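Local coordinates for protein cAMP factor (Mobiluncus curtisii, PDB 6JLC) that probably forms pores in host-cell membranes as a haemolytic CAMP-factor toxin of a bacterium associated with bacterial vaginosis, at residues A[78-83]-A[126-131]; A[156-161]-A[194-199]; A[179-184]-A[218-223]; A[35-40]-A[87-92]. All blocks are in the same frame, centred on the assembly; numbering follows the deposited sequence. Where two conformers were deposited one is given.

Contact 1. Residues A[78-83]-A[126-131]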
loop_
_atom_site.group_PDB
_atom_site.type_symbol
_atom_site.label_atom_id
_atom_site.label_comp_id
_atom_site.label_asym_id
_atom_site.label_seq_id
_atom_site.Cartn_x
_atom_site.Cartn_y
_atom_site.Cartn_z
ATOM N N ILE A 78 12.824 6.835 -5.404
ATOM C CA ILE A 78 11.721 5.928 -5.714
ATOM C C ILE A 78 11.773 4.700 -4.815
ATOM O O ILE A 78 10.745 4.266 -4.278
ATOM C CB ILE A 78 11.729 5.556 -7.209
ATOM C CG1 ILE A 78 11.351 6.803 -8.019
ATOM C CG2 ILE A 78 10.723 4.443 -7.484
ATOM C CD1 ILE A 78 11.142 6.574 -9.488
ATOM N N VAL A 79 12.971 4.144 -4.596
ATOM C CA VAL A 79 13.091 2.985 -3.713
ATOM C C VAL A 79 12.628 3.344 -2.311
ATOM O O VAL A 79 11.913 2.577 -1.656
ATOM C CB VAL A 79 14.539 2.457 -3.725
ATOM C CG1 VAL A 79 14.780 1.481 -2.578
ATOM C CG2 VAL A 79 14.841 1.826 -5.086
ATOM N N GLU A 80 13.008 4.536 -1.842
ATOM C CA GLU A 80 12.640 4.969 -0.500
ATOM C C GLU A 80 11.140 5.166 -0.372
ATOM O O GLU A 80 10.563 4.876 0.684
ATOM C CB GLU A 80 13.359 6.273 -0.154
ATOM C CG GLU A 80 13.355 6.570 1.349
ATOM C CD GLU A 80 14.249 5.600 2.103
ATOM O OE1 GLU A 80 15.237 5.132 1.499
ATOM O OE2 GLU A 80 13.979 5.318 3.291
ATOM N N ILE A 81 10.505 5.716 -1.409
ATOM C CA ILE A 81 9.054 5.857 -1.379
ATOM C C ILE A 81 8.408 4.486 -1.231
ATOM O O ILE A 81 7.496 4.289 -0.417
ATOM C CB ILE A 81 8.558 6.577 -2.643
ATOM C CG1 ILE A 81 9.030 8.045 -2.655
ATOM C CG2 ILE A 81 7.037 6.515 -2.718
ATOM C CD1 ILE A 81 8.866 8.689 -4.000
ATOM N N GLY A 82 8.880 3.510 -2.009
ATOM C CA GLY A 82 8.377 2.150 -1.858
ATOM C C GLY A 82 8.555 1.609 -0.447
ATOM O O GLY A 82 7.617 1.073 0.150
ATOM N N LEU A 83 9.769 1.749 0.100
ATOM C CA LEU A 83 10.020 1.244 1.449
ATOM C C LEU A 83 9.116 1.917 2.468
ATOM O O LEU A 83 8.627 1.266 3.402
ATOM C CB LEU A 83 11.481 1.462 1.845
ATOM C CG LEU A 83 12.563 0.752 1.051
ATOM C CD1 LEU A 83 13.943 1.281 1.470
ATOM C CD2 LEU A 83 12.450 -0.763 1.263
ATOM N N ASP A 126 17.371 15.192 0.139
ATOM C CA ASP A 126 16.631 15.722 1.281
ATOM C C ASP A 126 15.234 15.104 1.370
ATOM O O ASP A 126 14.695 14.952 2.476
ATOM C CB ASP A 126 16.558 17.249 1.200
ATOM C CG ASP A 126 17.889 17.919 1.547
ATOM O OD1 ASP A 126 18.806 17.235 2.052
ATOM O OD2 ASP A 126 18.021 19.129 1.302
ATOM N N SER A 127 14.638 14.741 0.235
ATOM C CA SER A 127 13.359 14.025 0.274
ATOM C C SER A 127 13.510 12.650 0.914
ATOM O O SER A 127 12.639 12.213 1.680
ATOM C CB SER A 127 12.771 13.893 -1.132
ATOM O OG SER A 127 12.525 15.181 -1.679
ATOM N N ILE A 128 14.597 11.937 0.594
ATOM C CA ILE A 128 14.867 10.660 1.252
ATOM C C ILE A 128 14.957 10.863 2.762
ATOM O O ILE A 128 14.358 10.113 3.544
ATOM C CB ILE A 128 16.151 10.031 0.678
ATOM C CG1 ILE A 128 15.916 9.612 -0.780
ATOM C CG2 ILE A 128 16.599 8.849 1.525
ATOM C CD1 ILE A 128 17.167 9.156 -1.516
ATOM N N SER A 129 15.689 11.890 3.195
ATOM C CA SER A 129 15.805 12.159 4.624
ATOM C C SER A 129 14.450 12.501 5.235
ATOM O O SER A 129 14.157 12.115 6.377
ATOM C CB SER A 129 16.799 13.297 4.862
ATOM O OG SER A 129 18.100 12.895 4.475
ATOM N N ASP A 130 13.608 13.222 4.490
ATOM C CA ASP A 130 12.319 13.634 5.042
ATOM C C ASP A 130 11.369 12.450 5.177
ATOM O O ASP A 130 10.598 12.379 6.140
ATOM C CB ASP A 130 11.692 14.709 4.169
ATOM C CG ASP A 130 10.342 15.162 4.691
ATOM O OD1 ASP A 130 10.305 15.813 5.759
ATOM O OD2 ASP A 130 9.320 14.875 4.031
ATOM N N LEU A 131 11.379 11.532 4.208
ATOM C CA LEU A 131 10.581 10.320 4.360
ATOM C C LEU A 131 10.989 9.552 5.616
ATOM O O LEU A 131 10.130 9.101 6.382
ATOM C CB LEU A 131 10.727 9.438 3.125
ATOM C CG LEU A 131 10.072 9.930 1.837
ATOM C CD1 LEU A 131 10.642 9.166 0.623
ATOM C CD2 LEU A 131 8.549 9.762 1.917
#
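The flat group here is the carboxylate of Glu80: Ile128 lays its CG2 methyl over one face of it, 4.0 Å from Glu80 OE1, while OE2 is turned to Arg132 NE, one residue beyond 126-131, in a salt bridge. The setting is an all-helical bundle in which helices 68-91 and 121-139 run nearly parallel; the axes of the two short segments approach to 9.8 Å and are inclined by 10°. Helix 97-114 comes between the two in sequence and touches both, with Val114 on Ile78 and Val107 on Leu131.

Glu80 leaves its helix with CG anti to the backbone N (chi1 -163°) and then bends at chi2. The bend keeps the aliphatic part of the chain against the other helix and lets the acid reach Arg132. That arginine gives the buried carboxylate a compensating charge and would probably favour its ionised form.

Leu131 runs past Glu80 in the opposite direction and pushes its CD1 methyl between two neighbours, Glu80 CG on one hand and the flank of Ile81 on the other. Ile81 continues the apolar layer toward Leu44 of helix 41-59. All four side chains are buried. The two nearest approaches of the Leu131 methyl are equal: CD1 stands 3.8 Å from Glu80 CG and 3.8 Å from Ile81 CG1.

Contact 2. Residues A[156-161]-A[194-199]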
loop_
_atom_site.group_PDB
_atom_site.type_symbol
_atom_site.label_atom_id
_atom_site.label_comp_id
_atom_site.label_asym_id
_atom_site.label_seq_id
_atom_site.Cartn_x
_atom_site.Cartn_y
_atom_site.Cartn_z
ATOM N N ASP A 156 -9.715 -0.742 5.451
ATOM C CA ASP A 156 -9.085 -1.623 4.472
ATOM C C ASP A 156 -8.804 -3.002 5.056
ATOM O O ASP A 156 -8.880 -3.999 4.331
ATOM C CB ASP A 156 -7.807 -0.980 3.927
ATOM C CG ASP A 156 -8.095 0.248 3.041
ATOM O OD1 ASP A 156 -9.207 0.334 2.476
ATOM O OD2 ASP A 156 -7.219 1.135 2.913
ATOM N N LEU A 157 -8.488 -3.091 6.354
ATOM C CA LEU A 157 -8.333 -4.402 6.989
ATOM C C LEU A 157 -9.654 -5.173 6.994
ATOM O O LEU A 157 -9.683 -6.387 6.757
ATOM C CB LEU A 157 -7.803 -4.232 8.414
ATOM C CG LEU A 157 -7.406 -5.510 9.160
ATOM C CD1 LEU A 157 -6.245 -6.206 8.470
ATOM C CD2 LEU A 157 -7.066 -5.209 10.621
ATOM N N LEU A 158 -10.761 -4.490 7.200
ATOM C CA LEU A 158 -12.073 -5.104 7.170
ATOM C C LEU A 158 -12.393 -5.555 5.739
ATOM O O LEU A 158 -12.880 -6.616 5.513
ATOM C CB LEU A 158 -13.121 -4.150 7.660
ATOM C CG LEU A 158 -14.556 -4.571 7.505
ATOM C CD1 LEU A 158 -14.796 -5.955 8.043
ATOM C CD2 LEU A 158 -15.505 -3.583 8.090
ATOM N N ASN A 159 -12.074 -4.712 4.788
ATOM C CA ASN A 159 -12.305 -5.044 3.397
ATOM C C ASN A 159 -11.508 -6.246 2.991
ATOM O O ASN A 159 -11.973 -7.074 2.288
ATOM C CB ASN A 159 -12.041 -3.873 2.478
ATOM C CG ASN A 159 -12.861 -3.941 1.211
ATOM O OD1 ASN A 159 -12.474 -3.474 0.174
ATOM N ND2 ASN A 159 -13.983 -4.533 1.317
ATOM N N LYS A 160 -10.279 -6.325 3.459
ATOM C CA LYS A 160 -9.462 -7.502 3.173
ATOM C C LYS A 160 -10.102 -8.770 3.728
ATOM O O LYS A 160 -10.119 -9.812 3.056
ATOM C CB LYS A 160 -8.054 -7.315 3.743
ATOM C CG LYS A 160 -6.997 -8.167 3.049
ATOM C CD LYS A 160 -5.588 -7.637 3.295
ATOM C CE LYS A 160 -5.360 -6.309 2.576
ATOM N NZ LYS A 160 -4.500 -5.384 3.367
ATOM N N ALA A 161 -10.634 -8.704 4.953
ATOM C CA ALA A 161 -11.305 -9.863 5.535
ATOM C C ALA A 161 -12.553 -10.238 4.743
ATOM O O ALA A 161 -12.832 -11.424 4.538
ATOM C CB ALA A 161 -11.655 -9.589 7.007
ATOM N N ARG A 194 -21.900 -4.089 5.556
ATOM C CA ARG A 194 -22.625 -2.911 6.034
ATOM C C ARG A 194 -21.749 -2.065 6.950
ATOM O O ARG A 194 -21.666 -0.839 6.798
ATOM C CB ARG A 194 -23.914 -3.337 6.745
ATOM C CG ARG A 194 -24.941 -3.879 5.779
ATOM C CD ARG A 194 -26.343 -3.942 6.371
ATOM N NE ARG A 194 -27.266 -4.535 5.408
ATOM C CZ ARG A 194 -27.759 -3.901 4.345
ATOM N NH1 ARG A 194 -27.436 -2.635 4.104
ATOM N NH2 ARG A 194 -28.583 -4.535 3.521
ATOM N N VAL A 195 -21.053 -2.720 7.885
ATOM C CA VAL A 195 -20.076 -2.033 8.729
ATOM C C VAL A 195 -19.069 -1.285 7.873
ATOM O O VAL A 195 -18.776 -0.106 8.110
ATOM C CB VAL A 195 -19.377 -3.037 9.665
ATOM C CG1 VAL A 195 -18.324 -2.326 10.515
ATOM C CG2 VAL A 195 -20.387 -3.727 10.552
ATOM N N TRP A 196 -18.545 -1.955 6.837
ATOM C CA TRP A 196 -17.535 -1.340 5.982
ATOM C C TRP A 196 -18.067 -0.089 5.286
ATOM O O TRP A 196 -17.323 0.876 5.076
ATOM C CB TRP A 196 -17.045 -2.351 4.951
ATOM C CG TRP A 196 -16.006 -1.815 4.026
ATOM C CD1 TRP A 196 -14.667 -1.692 4.271
ATOM C CD2 TRP A 196 -16.218 -1.326 2.702
ATOM N NE1 TRP A 196 -14.034 -1.165 3.171
ATOM C CE2 TRP A 196 -14.968 -0.935 2.195
ATOM C CE3 TRP A 196 -17.346 -1.193 1.892
ATOM C CZ2 TRP A 196 -14.815 -0.406 0.918
ATOM C CZ3 TRP A 196 -17.191 -0.672 0.628
ATOM C CH2 TRP A 196 -15.938 -0.286 0.152
ATOM N N PHE A 197 -19.346 -0.091 4.915
ATOM C CA PHE A 197 -19.912 1.060 4.226
ATOM C C PHE A 197 -20.315 2.181 5.177
ATOM O O PHE A 197 -20.456 3.325 4.730
ATOM C CB PHE A 197 -21.124 0.627 3.403
ATOM C CG PHE A 197 -20.812 0.361 1.949
ATOM C CD1 PHE A 197 -20.738 1.406 1.037
ATOM C CD2 PHE A 197 -20.580 -0.935 1.497
ATOM C CE1 PHE A 197 -20.457 1.159 -0.304
ATOM C CE2 PHE A 197 -20.313 -1.185 0.160
ATOM C CZ PHE A 197 -20.239 -0.136 -0.740
ATOM N N LYS A 198 -20.503 1.882 6.465
ATOM C CA LYS A 198 -20.960 2.881 7.430
ATOM C C LYS A 198 -19.839 3.874 7.696
ATOM O O LYS A 198 -18.824 3.525 8.307
ATOM C CB LYS A 198 -21.417 2.207 8.721
ATOM C CG LYS A 198 -21.555 3.179 9.880
ATOM C CD LYS A 198 -22.679 2.826 10.821
ATOM C CE LYS A 198 -22.240 1.808 11.843
ATOM N NZ LYS A 198 -23.118 1.838 13.049
ATOM N N ALA A 199 -20.022 5.120 7.246
ATOM C CA ALA A 199 -18.938 6.099 7.288
ATOM C C ALA A 199 -18.495 6.414 8.709
ATOM O O ALA A 199 -17.341 6.806 8.921
ATOM C CB ALA A 199 -19.365 7.385 6.584
HETATM O O HOH W 1 -11.789 0.467 2.545
#
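Leu158 and Trp196 mark the closest backbone approach, their CA atoms 6.7 Å apart, where the early turns of helix 152-173 meet the last turn of helix 179-197. Leu158 uses CD2, which lies 3.7 Å from Trp196 CB and also touches the CG1 methyl of Val195 at 3.9 Å. On the next residue, the amide of Asn159 is stacked on the indole of Trp196: the two planes are 18° apart, and ND2 sits over one face, 3.8 Å above it and displaced toward the rim. Asn159 CB reaches the pyrrole side, 3.4 Å from Trp196 NE1.

These helices are successive members of a three-helix array completed by helix 203-222, whose Ala209 and Ile210 touch Leu158 as well. Trp196 has CG anti to its backbone N (chi1 -180°), a setting that carries the indole across to helix 152-173. The ring nitrogen is then held by a water that accepts from Trp196 NE1 at 2.8 Å and donates to Asp156 OD1 at 2.6 Å. Lys155, just ahead of 156-161, gives NZ to the carbonyl oxygens of Trp196 and Lys198, tying down the chain where helix 179-197 stops.

Contact 3. Residues A[179-184]-A[218-223]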
loop_
_atom_site.group_PDB
_atom_site.type_symbol
_atom_site.label_atom_id
_atom_site.label_comp_id
_atom_site.label_asym_id
_atom_site.label_seq_id
_atom_site.Cartn_x
_atom_site.Cartn_y
_atom_site.Cartn_z
ATOM N N PHE A 179 -26.437 -25.766 0.502
ATOM C CA PHE A 179 -26.917 -24.448 0.089
ATOM C C PHE A 179 -27.197 -23.568 1.311
ATOM O O PHE A 179 -26.848 -22.383 1.317
ATOM C CB PHE A 179 -28.185 -24.586 -0.762
ATOM C CG PHE A 179 -27.934 -25.003 -2.192
ATOM C CD1 PHE A 179 -26.831 -25.763 -2.537
ATOM C CD2 PHE A 179 -28.828 -24.642 -3.191
ATOM C CE1 PHE A 179 -26.616 -26.149 -3.850
ATOM C CE2 PHE A 179 -28.617 -25.020 -4.506
ATOM C CZ PHE A 179 -27.512 -25.776 -4.834
ATOM N N ARG A 180 -27.830 -24.137 2.337
ATOM C CA ARG A 180 -28.095 -23.376 3.558
ATOM C C ARG A 180 -26.807 -22.936 4.237
ATOM O O ARG A 180 -26.762 -21.860 4.844
ATOM C CB ARG A 180 -28.928 -24.202 4.538
ATOM C CG ARG A 180 -30.365 -24.425 4.123
ATOM C CD ARG A 180 -31.213 -24.775 5.329
ATOM N NE ARG A 180 -31.031 -26.161 5.757
ATOM C CZ ARG A 180 -31.372 -26.622 6.957
ATOM N NH1 ARG A 180 -31.907 -25.804 7.859
ATOM N NH2 ARG A 180 -31.181 -27.903 7.256
ATOM N N THR A 181 -25.757 -23.759 4.161
ATOM C CA THR A 181 -24.472 -23.381 4.743
ATOM C C THR A 181 -23.877 -22.197 3.991
ATOM O O THR A 181 -23.351 -21.254 4.595
ATOM C CB THR A 181 -23.503 -24.571 4.709
ATOM O OG1 THR A 181 -24.066 -25.690 5.412
ATOM C CG2 THR A 181 -22.161 -24.187 5.338
ATOM N N TYR A 182 -23.946 -22.244 2.662
ATOM C CA TYR A 182 -23.469 -21.134 1.839
ATOM C C TYR A 182 -24.235 -19.852 2.141
ATOM O O TYR A 182 -23.637 -18.781 2.304
ATOM C CB TYR A 182 -23.612 -21.506 0.364
ATOM C CG TYR A 182 -23.055 -20.502 -0.622
ATOM C CD1 TYR A 182 -23.860 -19.495 -1.152
ATOM C CD2 TYR A 182 -21.737 -20.585 -1.053
ATOM C CE1 TYR A 182 -23.360 -18.592 -2.078
ATOM C CE2 TYR A 182 -21.228 -19.691 -1.977
ATOM C CZ TYR A 182 -22.039 -18.692 -2.485
ATOM O OH TYR A 182 -21.525 -17.804 -3.406
ATOM N N GLN A 183 -25.568 -19.945 2.208
ATOM C CA GLN A 183 -26.402 -18.758 2.380
ATOM C C GLN A 183 -26.202 -18.123 3.753
ATOM O O GLN A 183 -26.146 -16.894 3.870
ATOM C CB GLN A 183 -27.872 -19.123 2.158
ATOM C CG GLN A 183 -28.830 -17.947 2.206
ATOM C CD GLN A 183 -30.229 -18.324 1.764
ATOM O OE1 GLN A 183 -30.556 -18.256 0.581
ATOM N NE2 GLN A 183 -31.065 -18.722 2.717
ATOM N N THR A 184 -26.113 -18.942 4.803
ATOM C CA THR A 184 -25.809 -18.420 6.135
ATOM C C THR A 184 -24.513 -17.619 6.139
ATOM O O THR A 184 -24.434 -16.535 6.733
ATOM C CB THR A 184 -25.709 -19.576 7.129
ATOM O OG1 THR A 184 -26.880 -20.384 7.025
ATOM C CG2 THR A 184 -25.535 -19.061 8.563
ATOM N N ALA A 218 -15.420 -20.206 9.816
ATOM C CA ALA A 218 -15.085 -21.442 10.517
ATOM C C ALA A 218 -16.303 -22.341 10.669
ATOM O O ALA A 218 -16.220 -23.555 10.435
ATOM C CB ALA A 218 -14.479 -21.118 11.884
ATOM N N THR A 219 -17.447 -21.765 11.055
ATOM C CA THR A 219 -18.682 -22.543 11.144
ATOM C C THR A 219 -19.030 -23.189 9.804
ATOM O O THR A 219 -19.405 -24.368 9.743
ATOM C CB THR A 219 -19.829 -21.650 11.619
ATOM O OG1 THR A 219 -19.531 -21.140 12.925
ATOM C CG2 THR A 219 -21.131 -22.425 11.662
ATOM N N ALA A 220 -18.898 -22.434 8.714
ATOM C CA ALA A 220 -19.243 -22.976 7.404
ATOM C C ALA A 220 -18.243 -24.042 6.962
ATOM O O ALA A 220 -18.634 -25.051 6.355
ATOM C CB ALA A 220 -19.315 -21.843 6.376
ATOM N N TYR A 221 -16.951 -23.829 7.241
ATOM C CA TYR A 221 -15.940 -24.791 6.810
ATOM C C TYR A 221 -16.093 -26.109 7.553
ATOM O O TYR A 221 -15.922 -27.182 6.966
ATOM C CB TYR A 221 -14.537 -24.218 7.016
ATOM C CG TYR A 221 -13.427 -25.053 6.402
ATOM C CD1 TYR A 221 -12.894 -26.148 7.077
ATOM C CD2 TYR A 221 -12.908 -24.741 5.150
ATOM C CE1 TYR A 221 -11.881 -26.910 6.519
ATOM C CE2 TYR A 221 -11.895 -25.497 4.584
ATOM C CZ TYR A 221 -11.387 -26.581 5.272
ATOM O OH TYR A 221 -10.380 -27.332 4.710
ATOM N N SER A 222 -16.437 -26.048 8.839
ATOM C CA SER A 222 -16.630 -27.250 9.634
ATOM C C SER A 222 -17.946 -27.955 9.334
ATOM O O SER A 222 -18.151 -29.073 9.822
ATOM C CB SER A 222 -16.552 -26.908 11.126
ATOM O OG SER A 222 -17.550 -25.973 11.497
ATOM N N ALA A 223 -18.828 -27.346 8.540
ATOM C CA ALA A 223 -20.100 -27.973 8.202
ATOM C C ALA A 223 -19.878 -29.256 7.395
ATOM O O ALA A 223 -18.848 -29.420 6.739
ATOM C CB ALA A 223 -20.975 -27.000 7.414
#
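Thr181 meets the other segment mainly through its CG2 methyl, which faces Ala220 and Ala223. CG2 is 3.7 Å from Ala223 CB and 3.8 Å from Ala220 CB, and it also rests against the carbonyl oxygen of Ala220. The hydroxyl branch approaches as well, with OG1 3.9 Å from Ala223 CB, so the methyl of Ala223 lies against both branches of the threonine. The first torsion explains which branch leads: with chi1 at -58°, CG2 is anti to the backbone N and OG1 lies beside that nitrogen.

Because the partners are alanines, the backbones come close, and the CA atoms of Thr181 and Ala220 are 5.9 Å apart. This is helix-helix packing through small side chains, at the end of the C-terminal three-helix array where helix 179-197 begins and helix 203-222 runs out. Ala223 has already left the helix, and its extended backbone follows a turn in which its N still bonds to Ala220 O. That turn presents the CB of Ala223 to Thr181.

Farther out, the third helix, 152-173, backs the site through Ile173, which touches Ala220, while Lys177 of the connecting loop lies against Ala223. One turn along from Thr181, Thr184 OG1 bonds back to Arg180 O at 2.6 Å, with a C=O...donor angle of 153° and a tilt of 27° from the carbonyl plane. Thr184 N serves the same oxygen from the opposite face of that plane.

Contact 4. Residues A[35-40]-A[87-92]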
loop_
_atom_site.group_PDB
_atom_site.type_symbol
_atom_site.label_atom_id
_atom_site.label_comp_id
_atom_site.label_asym_id
_atom_site.label_seq_id
_atom_site.Cartn_x
_atom_site.Cartn_y
_atom_site.Cartn_z
ATOM N N ALA A 35 -5.876 5.590 0.294
ATOM C CA ALA A 35 -4.842 6.011 1.231
ATOM C C ALA A 35 -4.363 7.420 0.913
ATOM O O ALA A 35 -4.310 7.836 -0.244
ATOM C CB ALA A 35 -3.669 5.038 1.215
ATOM N N ASP A 36 -4.024 8.164 1.971
ATOM C CA ASP A 36 -3.513 9.520 1.793
ATOM C C ASP A 36 -2.223 9.532 0.973
ATOM O O ASP A 36 -1.981 10.468 0.201
ATOM C CB ASP A 36 -3.292 10.167 3.166
ATOM C CG ASP A 36 -4.583 10.292 3.970
ATOM O OD1 ASP A 36 -5.321 11.277 3.749
ATOM O OD2 ASP A 36 -4.867 9.402 4.807
ATOM N N TRP A 37 -1.397 8.491 1.107
ATOM C CA TRP A 37 -0.125 8.447 0.394
ATOM C C TRP A 37 -0.276 8.215 -1.111
ATOM O O TRP A 37 0.682 8.451 -1.855
ATOM C CB TRP A 37 0.775 7.366 1.001
ATOM C CG TRP A 37 0.177 5.981 1.032
ATOM C CD1 TRP A 37 -0.209 5.221 -0.043
ATOM C CD2 TRP A 37 -0.090 5.184 2.201
ATOM N NE1 TRP A 37 -0.702 4.009 0.387
ATOM C CE2 TRP A 37 -0.639 3.959 1.756
ATOM C CE3 TRP A 37 0.077 5.389 3.579
ATOM C CZ2 TRP A 37 -1.028 2.945 2.642
ATOM C CZ3 TRP A 37 -0.303 4.375 4.457
ATOM C CH2 TRP A 37 -0.845 3.169 3.983
ATOM N N SER A 38 -1.442 7.772 -1.586
ATOM C CA SER A 38 -1.583 7.348 -2.975
ATOM C C SER A 38 -2.079 8.456 -3.899
ATOM O O SER A 38 -2.337 8.190 -5.084
ATOM C CB SER A 38 -2.522 6.138 -3.061
ATOM O OG SER A 38 -3.820 6.482 -2.628
ATOM N N LYS A 39 -2.196 9.690 -3.397
ATOM C CA LYS A 39 -2.748 10.781 -4.199
ATOM C C LYS A 39 -2.057 10.912 -5.556
ATOM O O LYS A 39 -2.723 11.081 -6.582
ATOM C CB LYS A 39 -2.654 12.092 -3.416
ATOM C CG LYS A 39 -3.358 13.268 -4.073
ATOM C CD LYS A 39 -3.158 14.540 -3.262
ATOM C CE LYS A 39 -3.829 15.735 -3.920
ATOM N NZ LYS A 39 -3.662 16.977 -3.110
ATOM N N GLU A 40 -0.727 10.809 -5.592
ATOM C CA GLU A 40 0.030 11.046 -6.818
ATOM C C GLU A 40 0.730 9.787 -7.339
ATOM O O GLU A 40 1.784 9.871 -7.978
ATOM C CB GLU A 40 1.044 12.167 -6.593
ATOM C CG GLU A 40 0.421 13.528 -6.221
ATOM C CD GLU A 40 -0.310 14.191 -7.386
ATOM O OE1 GLU A 40 0.004 13.874 -8.554
ATOM O OE2 GLU A 40 -1.199 15.036 -7.128
ATOM N N LYS A 87 6.340 0.004 4.822
ATOM C CA LYS A 87 6.409 -0.016 6.282
ATOM C C LYS A 87 5.161 0.600 6.891
ATOM O O LYS A 87 4.631 0.102 7.891
ATOM C CB LYS A 87 7.647 0.734 6.775
ATOM C CG LYS A 87 8.941 0.029 6.472
ATOM C CD LYS A 87 10.016 0.469 7.430
ATOM C CE LYS A 87 10.379 1.909 7.194
ATOM N NZ LYS A 87 11.564 2.281 8.005
ATOM N N SER A 88 4.695 1.708 6.313
ATOM C CA SER A 88 3.509 2.371 6.838
ATOM C C SER A 88 2.297 1.448 6.787
ATOM O O SER A 88 1.578 1.290 7.783
ATOM C CB SER A 88 3.235 3.637 6.049
ATOM O OG SER A 88 1.975 4.155 6.412
ATOM N N ALA A 89 2.067 0.829 5.624
ATOM C CA ALA A 89 0.917 -0.055 5.448
ATOM C C ALA A 89 0.959 -1.214 6.432
ATOM O O ALA A 89 -0.077 -1.633 6.961
ATOM C CB ALA A 89 0.877 -0.581 4.011
ATOM N N ASN A 90 2.150 -1.736 6.702
ATOM C CA ASN A 90 2.284 -2.920 7.532
ATOM C C ASN A 90 2.339 -2.611 9.019
ATOM O O ASN A 90 1.911 -3.446 9.822
ATOM C CB ASN A 90 3.531 -3.699 7.116
ATOM C CG ASN A 90 3.394 -4.290 5.725
ATOM O OD1 ASN A 90 2.341 -4.818 5.372
ATOM N ND2 ASN A 90 4.442 -4.179 4.921
ATOM N N ASN A 91 2.845 -1.435 9.410
ATOM C CA ASN A 91 3.096 -1.145 10.813
ATOM C C ASN A 91 2.210 -0.068 11.427
ATOM O O ASN A 91 2.069 -0.047 12.654
ATOM C CB ASN A 91 4.567 -0.746 11.006
ATOM C CG ASN A 91 5.510 -1.815 10.511
ATOM O OD1 ASN A 91 5.232 -3.001 10.650
ATOM N ND2 ASN A 91 6.612 -1.407 9.902
ATOM N N LEU A 92 1.619 0.831 10.632
ATOM C CA LEU A 92 0.927 1.995 11.182
ATOM C C LEU A 92 -0.593 1.898 11.050
ATOM O O LEU A 92 -1.288 2.917 11.160
ATOM C CB LEU A 92 1.434 3.283 10.521
ATOM C CG LEU A 92 2.948 3.495 10.586
ATOM C CD1 LEU A 92 3.328 4.791 9.863
ATOM C CD2 LEU A 92 3.418 3.532 12.016
#
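This is a loop-to-helix contact near the centre of the chain: Trp37, in the short 3-10 turn between helices 8-31 and 41-59, inserts its indole against Ser88 and Ala89 in the last turns of helix 68-91. The six-membered part of the ring does the touching. Trp37 CZ3 comes within 3.0 Å of Ser88 OG, a tight approach made obliquely to the ring, while Trp37 CH2 lies 4.1 Å from Ala89 CB.

The backbones stay well apart, with the CA atoms of Trp37 and Ser88 at 9.6 Å, so the large side chain spans the interval. With CG between the backbone N and the carbonyl carbon (chi1 56°), the indole reaches out to helix 68-91. Ala35 CB sits over one face of the indole, 3.2 Å above its plane and displaced toward the rim. Ser88 OG is buried here and has no hydrogen-bonding partner in the model.

The loop keeps its shape through Ala35 O, which accepts from both Ser38 N and, at 2.8 Å, Ser38 OG. Around the contact, Leu103 of helix 97-114 packs on Ser88, Glu32 touches both Trp37 and Ala89, and Tyr153 of helix 152-173 meets the indole with the ring planes at about 45°, joining this loop to the start of the C-terminal helices.

Contacts 1 and 4 share helix 68-91, with centres 13 Å apart, and their segments alternate along the chain: 35-40, 78-83, 87-92, 126-131. Contacts 2 and 3 follow in sequence, alternate likewise and share helix 179-197, with centres 22 Å apart. The two pairs thus belong to two groups of helices, a first bundle and a last three-helix array of this C-terminal portion of the protein. Contact 4, whose centre lies about 5 Å from the chain's centre, approaches contact 2 to about 5 Å between nearest atoms, with their centres 17 Å apart. The centres of contacts 1 and 3 are 47 Å apart on opposite sides of the chain's centre, consistent with an elongated two-part molecule.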